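Local coordinates for protein N2152 (Neocallimastix frontalis, PDB 5U22) that probably hydrolyses rare arabinosyl-containing glycans as a family 39 glycoside hydrolase of an anaerobic rumen fungus, at residues 227-232 against 240-245; 283-288 against 379-384. All blocks are in the same frame, centred on the assembly; numbering follows the deposited sequence.

Contact 1. Residues 227-232 against 240-245; sequences SYRNLE and RPITIN. With EDO (1,2-ethanediol), chain E.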
loop_
_atom_site.group_PDB
_atom_site.type_symbol
_atom_site.label_atom_id
_atom_site.label_comp_id
_atom_site.label_asym_id
_atom_site.label_seq_id
_atom_site.Cartn_x
_atom_site.Cartn_y
_atom_site.Cartn_z
ATOM N N SER A 227 -10.688 -8.655 12.125
ATOM C CA SER A 227 -12.136 -8.480 12.121
ATOM C C SER A 227 -12.717 -8.828 10.759
ATOM O O SER A 227 -13.687 -9.591 10.653
ATOM C CB SER A 227 -12.494 -7.039 12.500
ATOM O OG SER A 227 -13.871 -6.776 12.232
ATOM N N TYR A 228 -12.105 -8.307 9.694
ATOM C CA TYR A 228 -12.669 -8.511 8.367
ATOM C C TYR A 228 -12.660 -9.992 7.992
ATOM O O TYR A 228 -13.673 -10.539 7.539
ATOM C CB TYR A 228 -11.929 -7.664 7.326
ATOM C CG TYR A 228 -12.440 -8.030 5.965
ATOM C CD1 TYR A 228 -13.689 -7.606 5.554
ATOM C CD2 TYR A 228 -11.720 -8.875 5.132
ATOM C CE1 TYR A 228 -14.200 -7.984 4.334
ATOM C CE2 TYR A 228 -12.224 -9.263 3.911
ATOM C CZ TYR A 228 -13.472 -8.816 3.525
ATOM O OH TYR A 228 -13.987 -9.193 2.314
ATOM N N ARG A 229 -11.537 -10.674 8.201
ATOM C CA ARG A 229 -11.501 -12.082 7.826
ATOM C C ARG A 229 -12.432 -12.925 8.693
ATOM O O ARG A 229 -12.987 -13.918 8.212
ATOM C CB ARG A 229 -10.061 -12.589 7.888
ATOM C CG ARG A 229 -9.145 -11.848 6.894
ATOM C CD ARG A 229 -8.585 -12.781 5.852
ATOM N NE ARG A 229 -7.822 -12.121 4.783
ATOM C CZ ARG A 229 -6.544 -11.730 4.872
ATOM N NH1 ARG A 229 -5.855 -11.877 6.004
ATOM N NH2 ARG A 229 -5.948 -11.165 3.821
ATOM N N ASN A 230 -12.636 -12.543 9.956
ATOM C CA ASN A 230 -13.630 -13.240 10.769
ATOM C C ASN A 230 -15.049 -12.981 10.265
ATOM O O ASN A 230 -15.898 -13.880 10.308
ATOM C CB ASN A 230 -13.500 -12.839 12.232
ATOM C CG ASN A 230 -12.505 -13.701 12.984
ATOM O OD1 ASN A 230 -12.496 -14.929 12.852
ATOM N ND2 ASN A 230 -11.667 -13.063 13.788
ATOM N N LEU A 231 -15.325 -11.770 9.773
ATOM C CA LEU A 231 -16.636 -11.502 9.179
ATOM C C LEU A 231 -16.877 -12.368 7.945
ATOM O O LEU A 231 -17.968 -12.924 7.770
ATOM C CB LEU A 231 -16.771 -10.024 8.811
ATOM C CG LEU A 231 -17.078 -8.999 9.902
ATOM C CD1 LEU A 231 -17.193 -7.600 9.282
ATOM C CD2 LEU A 231 -18.349 -9.371 10.672
ATOM N N GLU A 232 -15.872 -12.497 7.077
ATOM C CA GLU A 232 -16.010 -13.385 5.926
ATOM C C GLU A 232 -16.368 -14.799 6.369
ATOM O O GLU A 232 -17.253 -15.437 5.786
ATOM C CB GLU A 232 -14.720 -13.405 5.112
ATOM C CG GLU A 232 -14.438 -12.151 4.312
ATOM C CD GLU A 232 -13.188 -12.323 3.488
ATOM O OE1 GLU A 232 -12.275 -13.040 3.963
ATOM O OE2 GLU A 232 -13.132 -11.773 2.371
ATOM N N ARG A 240 -11.840 -12.695 0.060
ATOM C CA ARG A 240 -11.571 -11.667 -0.942
ATOM C C ARG A 240 -10.159 -11.112 -0.775
ATOM O O ARG A 240 -9.683 -10.966 0.356
ATOM C CB ARG A 240 -12.563 -10.507 -0.826
ATOM C CG ARG A 240 -14.025 -10.878 -1.043
ATOM C CD ARG A 240 -14.138 -11.688 -2.301
ATOM N NE ARG A 240 -15.421 -11.600 -2.987
ATOM C CZ ARG A 240 -16.348 -12.550 -2.964
ATOM N NH1 ARG A 240 -16.166 -13.654 -2.241
ATOM N NH2 ARG A 240 -17.465 -12.398 -3.662
ATOM N N PRO A 241 -9.476 -10.789 -1.879
ATOM C CA PRO A 241 -8.255 -9.976 -1.779
ATOM C C PRO A 241 -8.583 -8.632 -1.157
ATOM O O PRO A 241 -9.651 -8.065 -1.398
ATOM C CB PRO A 241 -7.808 -9.800 -3.236
ATOM C CG PRO A 241 -8.564 -10.823 -4.021
ATOM C CD PRO A 241 -9.828 -11.109 -3.271
ATOM N N ILE A 242 -7.636 -8.112 -0.374
ATOM C CA ILE A 242 -7.797 -6.851 0.341
ATOM C C ILE A 242 -6.928 -5.792 -0.319
ATOM O O ILE A 242 -5.734 -6.017 -0.545
ATOM C CB ILE A 242 -7.416 -6.994 1.823
ATOM C CG1 ILE A 242 -8.304 -8.025 2.513
ATOM C CG2 ILE A 242 -7.476 -5.636 2.523
ATOM C CD1 ILE A 242 -7.831 -8.369 3.913
ATOM N N THR A 243 -7.511 -4.626 -0.590
ATOM C CA THR A 243 -6.736 -3.473 -1.025
ATOM C C THR A 243 -6.958 -2.318 -0.054
ATOM O O THR A 243 -8.086 -1.845 0.120
ATOM C CB THR A 243 -7.067 -3.085 -2.475
ATOM O OG1 THR A 243 -6.238 -1.991 -2.861
ATOM C CG2 THR A 243 -8.524 -2.691 -2.686
ATOM N N ILE A 244 -5.885 -1.891 0.615
ATOM C CA ILE A 244 -5.959 -0.730 1.494
ATOM C C ILE A 244 -5.463 0.443 0.672
ATOM O O ILE A 244 -4.278 0.778 0.720
ATOM C CB ILE A 244 -5.132 -0.923 2.782
ATOM C CG1 ILE A 244 -5.571 -2.199 3.503
ATOM C CG2 ILE A 244 -5.275 0.282 3.719
ATOM C CD1 ILE A 244 -7.072 -2.254 3.805
ATOM N N ASN A 245 -6.347 1.058 -0.119
ATOM C CA ASN A 245 -5.857 1.874 -1.217
ATOM C C ASN A 245 -5.697 3.338 -0.848
ATOM O O ASN A 245 -5.481 4.165 -1.738
ATOM C CB ASN A 245 -6.718 1.688 -2.486
ATOM C CG ASN A 245 -8.193 1.981 -2.282
ATOM O OD1 ASN A 245 -8.585 2.672 -1.340
ATOM N ND2 ASN A 245 -9.020 1.477 -3.195
HETATM C C1 EDO E . -19.389 -15.896 -3.310
HETATM O O1 EDO E . -18.507 -15.432 -4.336
HETATM C C2 EDO E . -18.817 -15.691 -1.925
HETATM O O2 EDO E . -19.641 -16.311 -0.941
HETATM O O HOH W 1 -9.794 -11.848 3.048
#

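Contact 2. Residues 283-288 against 379-384; sequences VPHPGR and KSKDTP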
loop_
_atom_site.group_PDB
_atom_site.type_symbol
_atom_site.label_atom_id
_atom_site.label_comp_id
_atom_site.label_asym_id
_atom_site.label_seq_id
_atom_site.Cartn_x
_atom_site.Cartn_y
_atom_site.Cartn_z
ATOM N N VAL A 283 -2.796 17.894 -1.836
ATOM C CA VAL A 283 -3.446 18.079 -3.128
ATOM C C VAL A 283 -2.666 19.026 -4.037
ATOM O O VAL A 283 -2.641 18.791 -5.254
ATOM C CB VAL A 283 -4.898 18.534 -2.909
ATOM C CG1 VAL A 283 -5.567 18.881 -4.226
ATOM C CG2 VAL A 283 -5.684 17.424 -2.236
ATOM N N PRO A 284 -1.994 20.075 -3.540
ATOM C CA PRO A 284 -1.157 20.884 -4.447
ATOM C C PRO A 284 -0.024 20.126 -5.120
ATOM O O PRO A 284 0.529 20.643 -6.097
ATOM C CB PRO A 284 -0.600 21.984 -3.532
ATOM C CG PRO A 284 -1.642 22.145 -2.490
ATOM C CD PRO A 284 -2.124 20.738 -2.227
ATOM N N HIS A 285 0.351 18.938 -4.649
ATOM C CA HIS A 285 1.561 18.261 -5.127
ATOM C C HIS A 285 1.289 16.812 -5.528
ATOM O O HIS A 285 1.885 15.878 -4.984
ATOM C CB HIS A 285 2.658 18.337 -4.064
ATOM C CG HIS A 285 2.932 19.731 -3.579
ATOM N ND1 HIS A 285 3.282 20.759 -4.428
ATOM C CD2 HIS A 285 2.908 20.262 -2.334
ATOM C CE1 HIS A 285 3.458 21.865 -3.727
ATOM N NE2 HIS A 285 3.242 21.591 -2.453
ATOM N N PRO A 286 0.440 16.592 -6.527
ATOM C CA PRO A 286 0.239 15.229 -7.026
ATOM C C PRO A 286 1.476 14.751 -7.765
ATOM O O PRO A 286 2.339 15.533 -8.164
ATOM C CB PRO A 286 -0.949 15.374 -7.976
ATOM C CG PRO A 286 -0.779 16.773 -8.516
ATOM C CD PRO A 286 -0.246 17.591 -7.368
ATOM N N GLY A 287 1.561 13.439 -7.935
ATOM C CA GLY A 287 2.636 12.882 -8.729
ATOM C C GLY A 287 3.920 12.650 -7.970
ATOM O O GLY A 287 4.973 12.457 -8.591
ATOM N N ARG A 288 3.873 12.634 -6.639
ATOM C CA ARG A 288 5.089 12.448 -5.855
ATOM C C ARG A 288 5.157 11.074 -5.201
ATOM O O ARG A 288 5.856 10.901 -4.196
ATOM C CB ARG A 288 5.221 13.564 -4.819
ATOM C CG ARG A 288 5.483 14.889 -5.494
ATOM C CD ARG A 288 5.878 15.973 -4.514
ATOM N NE ARG A 288 6.084 17.245 -5.208
ATOM C CZ ARG A 288 6.307 18.389 -4.571
ATOM N NH1 ARG A 288 6.353 18.397 -3.248
ATOM N NH2 ARG A 288 6.482 19.517 -5.253
ATOM N N LYS A 379 13.870 14.224 7.627
ATOM C CA LYS A 379 13.583 15.521 8.231
ATOM C C LYS A 379 12.151 15.963 7.985
ATOM O O LYS A 379 11.469 16.428 8.906
ATOM C CB LYS A 379 14.543 16.588 7.679
ATOM C CG LYS A 379 16.009 16.325 7.969
ATOM C CD LYS A 379 16.559 17.320 8.965
ATOM C CE LYS A 379 18.015 17.022 9.276
ATOM N NZ LYS A 379 18.813 16.778 8.030
ATOM N N SER A 380 11.682 15.842 6.747
ATOM C CA SER A 380 10.304 16.141 6.392
ATOM C C SER A 380 10.047 15.553 5.014
ATOM O O SER A 380 10.979 15.187 4.290
ATOM C CB SER A 380 10.029 17.648 6.385
ATOM O OG SER A 380 10.541 18.223 5.199
ATOM N N LYS A 381 8.765 15.487 4.656
ATOM C CA LYS A 381 8.369 14.969 3.352
ATOM C C LYS A 381 8.927 15.801 2.200
ATOM O O LYS A 381 9.047 15.284 1.081
ATOM C CB LYS A 381 6.842 14.918 3.266
ATOM C CG LYS A 381 6.219 16.286 3.005
ATOM C CD LYS A 381 4.699 16.277 3.060
ATOM C CE LYS A 381 4.101 17.598 2.558
ATOM N NZ LYS A 381 4.303 17.841 1.091
ATOM N N ASP A 382 9.267 17.073 2.444
ATOM C CA ASP A 382 9.735 17.984 1.404
ATOM C C ASP A 382 11.243 18.207 1.447
ATOM O O ASP A 382 11.754 19.075 0.728
ATOM C CB ASP A 382 9.001 19.332 1.509
ATOM C CG ASP A 382 7.507 19.209 1.222
ATOM O OD1 ASP A 382 7.106 18.257 0.513
ATOM O OD2 ASP A 382 6.722 20.045 1.706
ATOM N N THR A 383 11.963 17.447 2.272
ATOM C CA THR A 383 13.411 17.558 2.369
ATOM C C THR A 383 14.059 16.587 1.391
ATOM O O THR A 383 13.826 15.376 1.499
ATOM C CB THR A 383 13.878 17.249 3.785
ATOM O OG1 THR A 383 13.277 18.174 4.698
ATOM C CG2 THR A 383 15.401 17.347 3.895
ATOM N N PRO A 384 14.850 17.052 0.427
ATOM C CA PRO A 384 15.518 16.108 -0.476
ATOM C C PRO A 384 16.490 15.216 0.284
ATOM O O PRO A 384 17.064 15.610 1.303
ATOM C CB PRO A 384 16.243 17.020 -1.474
ATOM C CG PRO A 384 15.474 18.297 -1.423
ATOM C CD PRO A 384 15.061 18.446 0.013
HETATM O O HOH W 2 6.849 16.219 -1.388
#

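Contact 1. Residues 227-232 against 240-245
Within the beta-alpha-beta unit made by strand 209-212, helix 221-235 and strand 242-247 of the TIM barrel, Tyr228, Arg229 and Glu232 of the helix meet Arg240 and Ile242, where the chain turns back into the barrel. The polar anchor is Glu232: its OE2 takes the backbone N of Arg240 at 2.8 Å, with an N-H...O angle of 161°, from the syn side and 25° out of the carboxylate plane. A weak bond from the Tyr228 OH reaches the same oxygen. OE1 is served by a water that donates to it and to the carbonyl O of Arg240 while accepting from Arg229 NE at 2.6 Å, so one water links Arg229, Glu232 and Arg240. Tyr228 holds CG anti to its backbone N (chi1 173°), which sets the ring between helix and strand; there OH lies 3.7 Å from Arg240 CB and CD2 lies 4.1 Å from Ile242 CD1. The Arg229 chain bends at chi2 and lays one face of its guanidinium over that methyl, NH2 to CD1 3.4 Å, with NH2 also bonded to the carbonyl of Tyr271. Arg240 keeps CB and CG by Tyr228 and Glu232, while its guanidinium leads away to the carbonyls of Pro207 and Ser238 and, through NH2, to O1 of an ethanediol probably from the crystallisation liquor. An alanine in place of Arg240 removes CG and the guanidinium, and would probably leave the carbonyls of Pro207 and Ser238 without their charged partner and a gap beside the Tyr228 hydroxyl. With an N-H, a hydroxyl and a water at its oxygens, and Arg229 linked through that water, the Glu232 carboxylate is likely to be held ionised and fixed in rotation.

Contact 2. Residues 283-288 against 379-384
Arg288 and Asp382 face each other across a small surface contact that is compact on the arginine side and loose between the two loops. The compact part lies within 283-288, where the Arg288 guanidinium and the His285 imidazole lie face to face, nearly parallel. His285 lies between Pro284 and Arg288: Pro284 CB sits 3.9 Å above the centre of one face of the imidazole, and Arg288 NH1 is 3.7 Å above the other, displaced toward the rim. In return His285 CB rests over the centre of the guanidinium. The arginine chain, extended from CG to NE, carries the guanidinium over the histidine; NE is tied back by a salt bridge to Asp296. These residues belong to the loop between barrel strand 275-278 and helix 301-310, whereas Asp382 lies in the loop joining strands 368-376 and 389-397 of the beta sandwich, so the contact bridges the two domains. The sandwich loop is shaped by a type I turn from Ser380 to Thr383 and an ST turn, in which Ser380 OG accepts from the backbone N of Asp382. On the loose side, where Asp382 is exposed to solvent, Arg288 NH1 stands 3.8 Å from Asp382 OD1, a long salt bridge: the oxygen comes in the guanidinium plane, at its edge, with the carboxylate turned nearly perpendicular. A water bridges the pair, accepting from Arg288 NH1 at 2.9 Å and lying 2.8 Å from Asp382 OD1. The same OD1 holds Lys381 NZ at 2.9 Å, so two cations share one carboxylate; this probably offsets the like charges of lysine and arginine. Lys381 also makes a cation-pi contact with Phe282, and its NZ remains 4.4 Å from His285 CD2.

Contact 1 closes before contact 2 opens along the chain; their centres are 30 Å apart, their nearest atoms about 13 Å, and they lie on opposite sides of the chain's centre. Strands 242-247 and 275-278 are neighbours in the parallel barrel sheet: the first belongs to contact 1, and the loop leaving the second supplies residues 283-288. Contact 1 is thus local and buried, fastening a helix to the strand that follows it within the TIM barrel. Contact 2 is long-range and superficial, spanning 90 residues, where a barrel loop and a sandwich loop meet lightly. One concerns the barrel's own construction, the other the joint between domains.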